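Glyoxylate reductase (Paecilomyces sp. J18, PDB 3WNV) catalyses the reduction of glyoxylate, probably to glycolate with a nicotinamide cofactor, as a member of the D-isomer-specific 2-hydroxyacid dehydrogenase family. Local coordinates at residues Ala116-Phe121 against Val240-Gly245; Pro108-Asn113 against Gln300-Leu305; Glu41-Gly46 against Ala74-Val79; Arg255-Gly260 against Pro278-Asn283; Phe121-Ala126 against Phe176-Ile181. One frame throughout, in Å; residues are numbered along the deposited sequence.

Interaction 1: Ala116-Phe121 against Val240-Gly245; sequences ADVAIF and VNTARG. With SO4 (sulfate ion), chain C.
Thr242 lays its methyl group on the flank of helix 112-127 at Ala119, with CG2 of Thr242 3.7 Å from CA of Ala119. Its OG1 stands between the backbone N and the carbonyl carbon (chi1 59°), which leaves CG2 beside the N and turned to the helix. Alanine suits the spot because its short CB lets the loop come close. Val240, two residues back on strand 237-241, adds CG1, 4.0 Å from the carbonyl O of Ala119, and a looser brush with the alanine methyl.

Thr242 itself sits within an Asx turn. OD1 of Asn241 accepts from N of Ala243 at 3.1 Å, the donor lying well above the carbonyl plane, while ND2 of the same amide reaches O of Arg244. Thus one side chain braces the bend that presents Arg244. The arginine is bent at chi2 (-70°), and its NH1 grips both O of Ala243 and the sulfate. The sulfur lies in the guanidinium plane, at its edge, where NH1 binds sulfate O1 and NH2 binds sulfate O3, each at 3.0 Å. The ion, probably from the crystallisation liquor, marks an anion site, consistent with a place for a substrate carboxylate. A leucine in place of Arg244 would probably leave the sulfate without these two bonds and the carboxylate of Asp90 without its salt-bridge mate.

Backbone N atoms of Ala87 and Gly88 also hold the sulfate. Ala119 also packs against Val169 of helix 164-175, and Val240 touches Val210 on the adjacent strand 210-213.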
# COMPACT_ATOMS: atom_id res chain seq x y z
N ALA A 116 2.08 3.63 -9.11
CA ALA A 116 2.61 4.87 -9.67
C ALA A 116 1.70 5.49 -10.71
O ALA A 116 1.60 6.71 -10.78
CB ALA A 116 4.05 4.63 -10.25
N ASP A 117 1.05 4.66 -11.53
CA ASP A 117 0.09 5.13 -12.54
C ASP A 117 -1.00 5.90 -11.83
O ASP A 117 -1.34 7.02 -12.27
CB ASP A 117 -0.53 3.97 -13.36
CG ASP A 117 0.48 3.22 -14.16
OD1 ASP A 117 1.57 3.76 -14.41
OD2 ASP A 117 0.18 2.04 -14.55
N VAL A 118 -1.48 5.36 -10.72
CA VAL A 118 -2.58 6.02 -9.99
C VAL A 118 -2.05 7.28 -9.27
O VAL A 118 -2.72 8.28 -9.23
CB VAL A 118 -3.30 5.05 -9.06
CG1 VAL A 118 -4.10 5.79 -7.99
CG2 VAL A 118 -4.24 4.17 -9.87
N ALA A 119 -0.82 7.24 -8.77
CA ALA A 119 -0.21 8.41 -8.12
C ALA A 119 -0.14 9.58 -9.10
O ALA A 119 -0.42 10.71 -8.74
CB ALA A 119 1.19 8.08 -7.67
N ILE A 120 0.27 9.31 -10.34
CA ILE A 120 0.38 10.43 -11.32
C ILE A 120 -1.02 10.89 -11.73
O ILE A 120 -1.29 12.09 -11.84
CB ILE A 120 1.20 10.01 -12.55
CG1 ILE A 120 2.66 9.71 -12.12
CG2 ILE A 120 1.12 11.06 -13.70
CD1 ILE A 120 3.45 10.89 -11.48
N PHE A 121 -1.93 9.94 -11.94
CA PHE A 121 -3.33 10.29 -12.19
C PHE A 121 -3.87 11.21 -11.13
O PHE A 121 -4.41 12.28 -11.43
CB PHE A 121 -4.18 9.02 -12.36
CG PHE A 121 -5.65 9.30 -12.60
CD1 PHE A 121 -6.11 9.56 -13.87
CD2 PHE A 121 -6.56 9.24 -11.55
CE1 PHE A 121 -7.46 9.81 -14.13
CE2 PHE A 121 -7.95 9.48 -11.78
CZ PHE A 121 -8.41 9.75 -13.10
N VAL A 240 0.06 14.14 -2.31
CA VAL A 240 -0.43 12.86 -2.87
C VAL A 240 -0.07 11.71 -1.97
O VAL A 240 1.07 11.66 -1.48
CB VAL A 240 0.18 12.65 -4.26
CG1 VAL A 240 -0.12 11.23 -4.81
CG2 VAL A 240 -0.30 13.72 -5.25
N ASN A 241 -1.02 10.80 -1.76
CA ASN A 241 -0.78 9.61 -0.97
C ASN A 241 -1.42 8.41 -1.59
O ASN A 241 -2.60 8.34 -1.67
CB ASN A 241 -1.35 9.80 0.43
CG ASN A 241 -0.82 8.82 1.43
OD1 ASN A 241 0.04 8.06 1.12
ND2 ASN A 241 -1.31 8.89 2.64
N THR A 242 -0.62 7.47 -2.00
CA THR A 242 -1.09 6.20 -2.45
C THR A 242 -0.64 5.05 -1.54
O THR A 242 -0.82 3.93 -1.86
CB THR A 242 -0.67 5.90 -3.87
OG1 THR A 242 0.73 5.94 -3.92
CG2 THR A 242 -1.20 6.93 -4.82
N ALA A 243 -0.07 5.39 -0.40
CA ALA A 243 0.59 4.42 0.48
C ALA A 243 -0.34 3.88 1.57
O ALA A 243 -0.99 2.85 1.38
CB ALA A 243 1.87 5.03 1.11
N ARG A 244 -0.37 4.55 2.72
CA ARG A 244 -1.29 4.18 3.78
C ARG A 244 -1.85 5.48 4.33
O ARG A 244 -1.10 6.42 4.57
CB ARG A 244 -0.54 3.40 4.89
CG ARG A 244 -0.19 1.96 4.50
CD ARG A 244 -1.48 1.15 4.44
NE ARG A 244 -1.26 -0.29 4.20
CZ ARG A 244 -1.25 -0.84 2.99
NH1 ARG A 244 -1.43 -0.08 1.90
NH2 ARG A 244 -1.05 -2.16 2.85
N GLY A 245 -3.16 5.56 4.57
CA GLY A 245 -3.72 6.87 4.87
C GLY A 245 -3.31 7.34 6.25
O GLY A 245 -3.23 8.54 6.49
S SO4 C . -0.59 -2.91 -1.00
O1 SO4 C . -1.08 -1.57 -0.69
O2 SO4 C . 0.64 -2.86 -1.78
O3 SO4 C . -0.25 -3.54 0.31
O4 SO4 C . -1.59 -3.65 -1.75

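Interaction 2: Pro108-Asn113 against Gln300-Leu305; sequences PIAVNN and QKEMEL
With CG1 set beside its backbone N (chi1 -55°), Val111 presents that methyl to Met303, whose own chain leaves the helix with CG opposite the carbonyl carbon (chi1 -72°) and then turns at chi3 (82°). The turn brings the methionine's terminal methyl to the valine, CE of Met303 lying 3.6 Å from CG1 of Val111. The two side chains cross at about a right angle, and SD of Met303 lies 3.9 Å from the same valine methyl. A flexible thioether fits here, since its unbranched end can bend to lay CE and SD against that methyl.

Ala110 points its CB at the helix and meets two side-chain stems: CG of Glu302 at 3.8 Å and CG of Met303 at 3.9 Å. Glu302, an exposed residue whose chain bends at chi2, offers only its aliphatic part to this contact.

Helix 112-127 enters, and helix 297-317 leaves, the domain built on the seven-stranded sheet. The contact therefore joins the two crossings between the domains, the two-domain plan of this dehydrogenase family. The side chain of Val111 is also about 4 Å from the bound sulfate. An alanine in place of Met303 would probably open a gap beside Val111 and leave its methyl free of a partner from helix 297-317.

On the far side of that helix, the carboxylate of Glu304 accepts from the backbone N atoms of Val13 and His14.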
# COMPACT_ATOMS: atom_id res chain seq x y z
N PRO A 108 6.58 -7.37 -3.36
CA PRO A 108 7.35 -6.15 -3.72
C PRO A 108 7.88 -6.13 -5.17
O PRO A 108 8.37 -7.08 -5.63
CB PRO A 108 8.58 -6.28 -2.82
CG PRO A 108 8.83 -7.76 -2.85
CD PRO A 108 7.43 -8.33 -2.63
N ILE A 109 7.65 -5.05 -5.90
CA ILE A 109 7.95 -5.04 -7.33
C ILE A 109 6.93 -5.60 -8.31
O ILE A 109 7.16 -5.51 -9.47
CB ILE A 109 9.18 -5.84 -7.74
CG1 ILE A 109 10.35 -5.70 -6.78
CG2 ILE A 109 9.59 -5.42 -9.14
CD1 ILE A 109 11.63 -6.30 -7.36
N ALA A 110 5.77 -6.02 -7.87
CA ALA A 110 4.61 -6.27 -8.66
C ALA A 110 3.65 -5.08 -8.58
O ALA A 110 2.95 -4.84 -9.50
CB ALA A 110 3.96 -7.52 -8.25
N VAL A 111 3.63 -4.39 -7.45
CA VAL A 111 2.69 -3.28 -7.28
C VAL A 111 3.19 -1.97 -7.89
O VAL A 111 2.42 -1.01 -7.99
CB VAL A 111 2.39 -3.01 -5.78
CG1 VAL A 111 1.88 -4.26 -5.08
CG2 VAL A 111 3.63 -2.49 -5.09
N ASN A 112 4.45 -1.92 -8.33
CA ASN A 112 5.08 -0.62 -8.58
C ASN A 112 4.45 0.18 -9.72
O ASN A 112 4.18 1.39 -9.56
CB ASN A 112 6.59 -0.78 -8.90
CG ASN A 112 7.42 -1.21 -7.70
OD1 ASN A 112 6.90 -1.36 -6.59
ND2 ASN A 112 8.73 -1.43 -7.92
N ASN A 113 4.24 -0.45 -10.86
CA ASN A 113 3.72 0.28 -12.01
C ASN A 113 2.32 0.79 -11.75
O ASN A 113 2.06 1.98 -11.93
CB ASN A 113 3.71 -0.57 -13.27
CG ASN A 113 5.09 -0.66 -13.91
OD1 ASN A 113 5.85 0.31 -13.90
ND2 ASN A 113 5.42 -1.82 -14.48
N GLN A 300 -3.07 -7.35 -10.35
CA GLN A 300 -3.62 -8.34 -9.42
C GLN A 300 -3.17 -9.75 -9.74
O GLN A 300 -2.89 -10.50 -8.81
CB GLN A 300 -5.16 -8.28 -9.33
CG GLN A 300 -5.63 -7.08 -8.50
CD GLN A 300 -7.13 -7.13 -8.25
OE1 GLN A 300 -7.85 -7.96 -8.82
NE2 GLN A 300 -7.60 -6.25 -7.38
N LYS A 301 -3.09 -10.13 -11.03
CA LYS A 301 -2.73 -11.52 -11.32
C LYS A 301 -1.25 -11.67 -11.07
O LYS A 301 -0.81 -12.68 -10.54
CB LYS A 301 -3.04 -11.90 -12.76
CG LYS A 301 -2.65 -13.37 -13.02
CD LYS A 301 -3.31 -13.92 -14.28
CE LYS A 301 -2.89 -15.37 -14.47
NZ LYS A 301 -3.66 -15.97 -15.57
N GLU A 302 -0.47 -10.63 -11.38
CA GLU A 302 0.98 -10.74 -11.13
C GLU A 302 1.24 -10.88 -9.63
O GLU A 302 2.13 -11.63 -9.21
CB GLU A 302 1.73 -9.53 -11.64
CG GLU A 302 3.24 -9.57 -11.37
CD GLU A 302 3.99 -10.65 -12.17
OE1 GLU A 302 3.42 -11.27 -13.11
OE2 GLU A 302 5.18 -10.88 -11.85
N MET A 303 0.45 -10.19 -8.82
CA MET A 303 0.63 -10.26 -7.36
C MET A 303 0.27 -11.68 -6.85
O MET A 303 1.06 -12.29 -6.13
CB MET A 303 -0.20 -9.19 -6.66
CG MET A 303 0.33 -7.69 -6.82
SD MET A 303 -1.00 -6.62 -6.33
CE MET A 303 -0.78 -6.67 -4.56
N GLU A 304 -0.90 -12.19 -7.22
CA GLU A 304 -1.22 -13.60 -6.91
C GLU A 304 -0.16 -14.62 -7.32
O GLU A 304 0.14 -15.54 -6.54
CB GLU A 304 -2.59 -13.98 -7.46
CG GLU A 304 -3.70 -13.26 -6.73
CD GLU A 304 -5.09 -13.64 -7.17
OE1 GLU A 304 -5.27 -14.23 -8.26
OE2 GLU A 304 -6.03 -13.30 -6.44
N LEU A 305 0.36 -14.51 -8.55
CA LEU A 305 1.35 -15.46 -9.04
C LEU A 305 2.63 -15.41 -8.21
O LEU A 305 3.26 -16.46 -7.96
CB LEU A 305 1.65 -15.24 -10.53
CG LEU A 305 0.51 -15.58 -11.48
CD1 LEU A 305 0.89 -15.22 -12.91
CD2 LEU A 305 0.15 -17.04 -11.39

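Interaction 3: Glu41-Gly46 against Ala74-Val79; sequences ENCKSG and ALPKSV
Cys43 alone carries the helix's side of this contact, facing the chain at Ala74, Leu75 and Pro76. Its apolar touches are made by the sulfur. SG lies opposite the carbonyl carbon, beside the backbone N (chi1 -69°), and from there meets CD2 of Leu75 at 4.2 Å and CD of Pro76 at 4.4 Å. Leu75 starts off away from the helix, and of its two branches only CD2 comes back to Cys43, while its side chain also packs on Phe39. A small, polarisable thiol can touch both a leucine methyl and a proline ring carbon.

A second kind of touch is between carbon and a carbonyl: CB of Cys43 approaches O of Ala74 at 3.5 Å. This is the tightest approach between the two segments, and the backbones come to 6.0 Å between CA of Cys43 and CA of Leu75.

Hydrogen bonds lie within each segment. Helix 36-45 runs out at Gly46, whose positive phi (94°) would jam a side chain against the preceding carbonyl, which explains the glycine. On the other side, residues 76 to 79 form a type I turn, N of Val79 bonding to O of Pro76 at 3.1 Å, and proline fits its first position. Ser78 OG ties the turn to O of Val51, the first residue of strand 51-57.

The contact thus joins the end of helix 36-45 to the link between helix 69-74 and strand 81-85 in the five-stranded domain. With methyl, methylene and sulfur surfaces and one carbonyl oxygen in play, its cohesion probably rests on dispersion and shape fit rather than on directed polar bonds.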
# COMPACT_ATOMS: atom_id res chain seq x y z
N GLU A 41 -11.22 -20.76 16.39
CA GLU A 41 -11.79 -22.05 16.77
C GLU A 41 -11.25 -23.19 15.91
O GLU A 41 -10.96 -24.27 16.43
CB GLU A 41 -13.32 -22.03 16.70
CG GLU A 41 -14.00 -21.52 17.97
CD GLU A 41 -15.49 -21.25 17.79
OE1 GLU A 41 -16.08 -21.79 16.83
OE2 GLU A 41 -16.05 -20.48 18.61
N ASN A 42 -11.11 -22.96 14.61
CA ASN A 42 -10.55 -23.97 13.72
C ASN A 42 -9.13 -24.29 14.13
O ASN A 42 -8.76 -25.45 14.22
CB ASN A 42 -10.54 -23.49 12.25
CG ASN A 42 -11.93 -23.44 11.63
OD1 ASN A 42 -12.91 -23.88 12.24
ND2 ASN A 42 -12.02 -22.92 10.40
N CYS A 43 -8.33 -23.25 14.37
CA CYS A 43 -6.94 -23.45 14.82
C CYS A 43 -6.87 -24.32 16.08
O CYS A 43 -6.06 -25.26 16.17
CB CYS A 43 -6.27 -22.09 15.07
SG CYS A 43 -5.94 -21.10 13.63
N LYS A 44 -7.72 -24.01 17.06
CA LYS A 44 -7.66 -24.70 18.35
C LYS A 44 -8.18 -26.12 18.17
O LYS A 44 -7.82 -27.01 18.93
CB LYS A 44 -8.46 -23.92 19.41
CG LYS A 44 -8.29 -24.41 20.86
CD LYS A 44 -8.83 -23.37 21.87
CE LYS A 44 -8.40 -23.66 23.32
NZ LYS A 44 -8.91 -22.64 24.30
N SER A 45 -8.96 -26.35 17.11
CA SER A 45 -9.62 -27.65 16.91
C SER A 45 -8.70 -28.74 16.38
O SER A 45 -9.06 -29.92 16.40
CB SER A 45 -10.78 -27.52 15.92
OG SER A 45 -10.26 -27.33 14.61
N GLY A 46 -7.53 -28.35 15.87
CA GLY A 46 -6.57 -29.31 15.34
C GLY A 46 -6.69 -29.54 13.84
O GLY A 46 -5.89 -30.27 13.24
N ALA A 74 -2.09 -18.37 18.29
CA ALA A 74 -3.05 -19.46 18.07
C ALA A 74 -2.72 -20.38 16.88
O ALA A 74 -3.26 -21.48 16.79
CB ALA A 74 -4.46 -18.88 17.86
N LEU A 75 -1.89 -19.93 15.94
CA LEU A 75 -1.58 -20.81 14.78
C LEU A 75 -0.94 -22.12 15.24
O LEU A 75 -0.25 -22.16 16.25
CB LEU A 75 -0.64 -20.09 13.80
CG LEU A 75 -1.21 -18.89 13.04
CD1 LEU A 75 -0.14 -18.22 12.18
CD2 LEU A 75 -2.46 -19.29 12.20
N PRO A 76 -1.22 -23.22 14.53
CA PRO A 76 -0.61 -24.50 14.90
C PRO A 76 0.90 -24.44 14.71
O PRO A 76 1.42 -23.71 13.85
CB PRO A 76 -1.22 -25.51 13.92
CG PRO A 76 -2.30 -24.80 13.19
CD PRO A 76 -2.10 -23.32 13.36
N LYS A 77 1.59 -25.22 15.53
CA LYS A 77 3.04 -25.28 15.51
C LYS A 77 3.61 -25.69 14.14
O LYS A 77 4.77 -25.39 13.81
CB LYS A 77 3.49 -26.23 16.62
CG LYS A 77 4.95 -26.25 16.97
CD LYS A 77 5.19 -27.28 18.12
CE LYS A 77 6.65 -27.29 18.58
NZ LYS A 77 6.97 -26.02 19.26
N SER A 78 2.80 -26.41 13.34
CA SER A 78 3.23 -26.81 12.01
C SER A 78 3.54 -25.64 11.05
O SER A 78 4.31 -25.80 10.11
CB SER A 78 2.14 -27.68 11.38
OG SER A 78 0.86 -27.03 11.50
N VAL A 79 2.92 -24.49 11.25
CA VAL A 79 3.03 -23.39 10.28
C VAL A 79 4.45 -22.84 10.20
O VAL A 79 5.04 -22.46 11.22
CB VAL A 79 2.10 -22.25 10.62
CG1 VAL A 79 2.26 -21.07 9.60
CG2 VAL A 79 0.65 -22.74 10.68

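Interaction 4: Arg255-Gly260 against Pro278-Asn283; sequences RALESG and PGLLNN
The apolar part of this contact is a meeting of two leucine branches: CD1 of Leu257 lies 3.7 Å from CD1 of Leu280, the side chains crossing obliquely. Leu280 has its CG opposite the backbone N (chi1 -170°), and although its CB does not aim at helix 250-259, its end comes nearer. It is the more deeply set of the two, packing also on Val254 and on Val265 and Leu267 of strand 262-267.

Helix 250-259 flanks the seven-stranded parallel sheet of the Rossmann-type domain, and short helix 278-281 lies on the way from strand 262-267 to the edge strand 287-288. The contact therefore packs two consecutive helices of this alternating fold.

The polar neighbour is Asn283, whose amide lies beside leucine carbon: ND2 of Asn283 is 4.1 Å from both CB and CD2 of Leu257. The other end of the amide is engaged elsewhere, OD1 accepting from the backbone N of Arg285.

Backbone bonds shape the end of helix 250-259, which closes in a Schellman motif, N of Gly260 bonding O of Leu257 at 3.2 Å and, weakly, O of Ala256; the positive phi of Gly260 (91°) would press any CB onto the carbonyl of Ser259.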
# COMPACT_ATOMS: atom_id res chain seq x y z
N ARG A 255 -7.88 20.47 8.26
CA ARG A 255 -7.69 21.86 8.69
C ARG A 255 -6.75 22.67 7.79
O ARG A 255 -6.92 23.87 7.61
CB ARG A 255 -7.19 21.92 10.15
CG ARG A 255 -8.12 21.21 11.13
CD ARG A 255 -7.77 21.54 12.58
NE ARG A 255 -6.49 20.95 13.00
CZ ARG A 255 -6.34 19.72 13.49
NH1 ARG A 255 -7.38 18.91 13.63
NH2 ARG A 255 -5.14 19.29 13.87
N ALA A 256 -5.73 22.00 7.25
CA ALA A 256 -4.76 22.65 6.39
C ALA A 256 -5.32 22.94 5.00
O ALA A 256 -4.95 23.92 4.34
CB ALA A 256 -3.45 21.78 6.33
N LEU A 257 -6.22 22.09 4.55
CA LEU A 257 -6.97 22.36 3.32
C LEU A 257 -7.89 23.55 3.55
O LEU A 257 -8.02 24.45 2.70
CB LEU A 257 -7.78 21.12 2.94
CG LEU A 257 -6.97 20.08 2.18
CD1 LEU A 257 -7.66 18.73 2.22
CD2 LEU A 257 -6.78 20.50 0.69
N GLU A 258 -8.52 23.55 4.72
CA GLU A 258 -9.48 24.60 5.08
C GLU A 258 -8.83 25.98 5.20
O GLU A 258 -9.45 26.98 4.84
CB GLU A 258 -10.20 24.26 6.38
CG GLU A 258 -11.22 23.12 6.28
CD GLU A 258 -11.79 22.71 7.64
OE1 GLU A 258 -11.20 23.06 8.69
OE2 GLU A 258 -12.84 22.03 7.65
N SER A 259 -7.61 26.06 5.70
CA SER A 259 -6.94 27.35 5.86
C SER A 259 -6.36 27.83 4.52
O SER A 259 -6.00 29.01 4.38
CB SER A 259 -5.82 27.24 6.89
OG SER A 259 -4.71 26.57 6.31
N GLY A 260 -6.27 26.94 3.54
CA GLY A 260 -5.67 27.27 2.26
C GLY A 260 -4.19 26.97 2.24
O GLY A 260 -3.52 27.22 1.24
N PRO A 278 -15.06 13.75 6.74
CA PRO A 278 -16.08 14.47 5.97
C PRO A 278 -15.56 15.72 5.26
O PRO A 278 -15.85 15.89 4.07
CB PRO A 278 -17.09 14.88 7.05
CG PRO A 278 -16.93 13.91 8.12
CD PRO A 278 -15.44 13.58 8.14
N GLY A 279 -14.79 16.56 5.95
CA GLY A 279 -14.26 17.76 5.33
C GLY A 279 -13.36 17.45 4.15
O GLY A 279 -13.14 18.30 3.28
N LEU A 280 -12.85 16.23 4.11
CA LEU A 280 -12.05 15.80 2.97
C LEU A 280 -12.98 15.33 1.82
O LEU A 280 -12.90 15.81 0.68
CB LEU A 280 -11.11 14.69 3.44
CG LEU A 280 -10.01 14.22 2.54
CD1 LEU A 280 -9.23 15.43 2.05
CD2 LEU A 280 -9.08 13.28 3.31
N LEU A 281 -13.89 14.42 2.15
CA LEU A 281 -14.80 13.86 1.16
C LEU A 281 -15.61 14.95 0.51
O LEU A 281 -15.91 14.86 -0.69
CB LEU A 281 -15.72 12.83 1.83
CG LEU A 281 -16.44 11.83 0.93
CD1 LEU A 281 -15.43 11.15 0.04
CD2 LEU A 281 -17.18 10.80 1.79
N ASN A 282 -15.92 16.00 1.26
CA ASN A 282 -16.88 17.01 0.79
C ASN A 282 -16.21 18.15 0.06
O ASN A 282 -16.87 19.07 -0.36
CB ASN A 282 -17.71 17.60 1.93
CG ASN A 282 -18.54 16.55 2.66
OD1 ASN A 282 -18.78 15.45 2.14
ND2 ASN A 282 -18.98 16.89 3.88
N ASN A 283 -14.89 18.06 -0.09
CA ASN A 283 -14.11 19.14 -0.72
C ASN A 283 -13.92 18.88 -2.24
O ASN A 283 -13.17 17.98 -2.64
CB ASN A 283 -12.73 19.21 -0.03
CG ASN A 283 -11.90 20.37 -0.49
OD1 ASN A 283 -12.16 20.95 -1.54
ND2 ASN A 283 -10.89 20.71 0.28

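Interaction 5: Phe121-Ala126 against Phe176-Ile181; sequences FLMIGA and FGMNII
Met123 on helix 112-127 and Met178, at the entry to strand 179-183, bring two thioethers together in the Rossmann-type domain. Strand 156-160, helix 164-175 and strand 179-183 make a beta-alpha-beta crossover, whose first turn probably carries the glycine-rich dinucleotide motif, and this contact packs helix 112-127 against its far end.

The methionines slide past one another in opposite directions, overlapping sulfur with sulfur. Met123 reaches out with CG opposite its backbone N (chi1 -177°), and its bend at chi3 brings CE of Met123 to 3.6 Å from SD of Met178. SD of Met123 is 3.7 Å from that same sulfur. Met178 bends at chi3 as well, and its CE completes the overlap, 4.1 Å from SD of Met123. Long unbranched side chains suit a place where the helix and the approach to the strand stand apart, with 9.9 Å between CA of Ile124 and CA of Phe176, and soft sulfur packs readily in this buried spot. Met178 is backed by Leu157 and by Ala173 of helix 164-175.

Nearer the surface Ile124 and Phe176 lean on each other. CB of Ile124 does not point at the loop, but its CG1 branch curls so that CD1 nears the ring, and this approach is slanted. Gly177 follows Phe176 and ends helix 164-175 in a Schellman motif, its positive phi (85°) barring a CB; Phe176, just before it, points its CB toward helix 112-127.

The methyl CD1 of Ile124 is equally far, 3.8 Å, from CD2 and CE2 of Phe176, while CG1 of Ile124 is 4.0 Å from CE2.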
# COMPACT_ATOMS: atom_id res chain seq x y z
N PHE A 121 -1.93 9.94 -11.94
CA PHE A 121 -3.33 10.29 -12.19
C PHE A 121 -3.87 11.21 -11.13
O PHE A 121 -4.41 12.28 -11.43
CB PHE A 121 -4.18 9.02 -12.36
CG PHE A 121 -5.65 9.30 -12.60
CD1 PHE A 121 -6.11 9.56 -13.87
CD2 PHE A 121 -6.56 9.24 -11.55
CE1 PHE A 121 -7.46 9.81 -14.13
CE2 PHE A 121 -7.95 9.48 -11.78
CZ PHE A 121 -8.41 9.75 -13.10
N LEU A 122 -3.71 10.82 -9.86
CA LEU A 122 -4.11 11.67 -8.76
C LEU A 122 -3.42 13.04 -8.73
O LEU A 122 -4.05 14.02 -8.37
CB LEU A 122 -3.89 10.95 -7.41
CG LEU A 122 -4.84 9.81 -7.12
CD1 LEU A 122 -4.37 9.03 -5.87
CD2 LEU A 122 -6.29 10.35 -6.93
N MET A 123 -2.12 13.10 -9.04
CA MET A 123 -1.39 14.37 -9.02
C MET A 123 -1.95 15.35 -10.06
O MET A 123 -2.17 16.51 -9.78
CB MET A 123 0.09 14.11 -9.30
CG MET A 123 0.93 15.38 -9.22
SD MET A 123 2.67 15.09 -9.69
CE MET A 123 2.56 14.94 -11.49
N ILE A 124 -2.14 14.89 -11.28
CA ILE A 124 -2.69 15.76 -12.30
C ILE A 124 -4.13 16.18 -11.91
O ILE A 124 -4.48 17.37 -12.03
CB ILE A 124 -2.69 15.04 -13.65
CG1 ILE A 124 -1.23 14.72 -14.06
CG2 ILE A 124 -3.38 15.90 -14.73
CD1 ILE A 124 -0.30 15.93 -14.09
N GLY A 125 -4.91 15.24 -11.37
CA GLY A 125 -6.28 15.52 -10.91
C GLY A 125 -6.27 16.65 -9.86
O GLY A 125 -7.11 17.58 -9.90
N ALA A 126 -5.30 16.58 -8.95
CA ALA A 126 -5.23 17.53 -7.83
C ALA A 126 -4.79 18.90 -8.34
O ALA A 126 -5.34 19.93 -7.93
CB ALA A 126 -4.29 17.00 -6.78
N PHE A 176 6.87 14.54 -17.13
CA PHE A 176 5.97 15.69 -17.02
C PHE A 176 6.75 16.98 -16.75
O PHE A 176 6.15 18.03 -16.56
CB PHE A 176 4.88 15.50 -15.93
CG PHE A 176 3.82 14.50 -16.29
CD1 PHE A 176 4.11 13.14 -16.37
CD2 PHE A 176 2.51 14.90 -16.50
CE1 PHE A 176 3.14 12.22 -16.70
CE2 PHE A 176 1.52 13.98 -16.83
CZ PHE A 176 1.83 12.64 -16.92
N GLY A 177 8.08 16.91 -16.77
CA GLY A 177 8.92 18.08 -16.60
C GLY A 177 9.22 18.47 -15.16
O GLY A 177 9.70 19.59 -14.91
N MET A 178 8.95 17.57 -14.21
CA MET A 178 9.22 17.83 -12.78
C MET A 178 10.67 17.54 -12.37
O MET A 178 11.34 16.72 -12.97
CB MET A 178 8.27 17.03 -11.89
CG MET A 178 6.83 17.31 -12.24
SD MET A 178 5.72 16.57 -11.06
CE MET A 178 5.70 17.79 -9.74
N ASN A 179 11.14 18.28 -11.35
CA ASN A 179 12.42 18.01 -10.70
C ASN A 179 12.10 17.14 -9.50
O ASN A 179 11.05 17.29 -8.85
CB ASN A 179 13.03 19.31 -10.20
CG ASN A 179 13.30 20.27 -11.30
OD1 ASN A 179 12.91 21.44 -11.23
ND2 ASN A 179 13.95 19.79 -12.36
N ILE A 180 13.00 16.23 -9.18
CA ILE A 180 12.66 15.22 -8.15
C ILE A 180 13.57 15.35 -6.95
O ILE A 180 14.80 15.37 -7.09
CB ILE A 180 12.78 13.78 -8.68
CG1 ILE A 180 12.17 13.67 -10.08
CG2 ILE A 180 12.16 12.77 -7.68
CD1 ILE A 180 10.62 13.94 -10.11
N ILE A 181 12.99 15.46 -5.76
CA ILE A 181 13.76 15.38 -4.52
C ILE A 181 13.18 14.30 -3.62
O ILE A 181 12.01 13.93 -3.75
CB ILE A 181 13.84 16.72 -3.75
CG1 ILE A 181 12.42 17.20 -3.36
CG2 ILE A 181 14.54 17.77 -4.59
CD1 ILE A 181 12.46 18.49 -2.46

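How the interactions relate
Helix 112-127 takes part in three contacts. Interaction 2 meets the chain leading into it, interaction 1 its middle and interaction 5 the next turn. Interactions 1 and 5 share Phe121 and touch directly, CG2 of Ile120 lying 3.7 Å from CZ of Phe176. Interaction 1, centred about 9 Å from the chain's centre, is the most central, and the polar network around its sulfate has no counterpart elsewhere. Interaction 2 joins the domain crossings, its centre about 16 Å from that of interaction 1. Interactions 3 and 4 lie peripherally, one in each domain, their centres about 46 Å apart, and pair small apolar patches with helix ends closed by glycine. Methionine sulfur serves interactions 2 and 5, cysteine sulfur interaction 3.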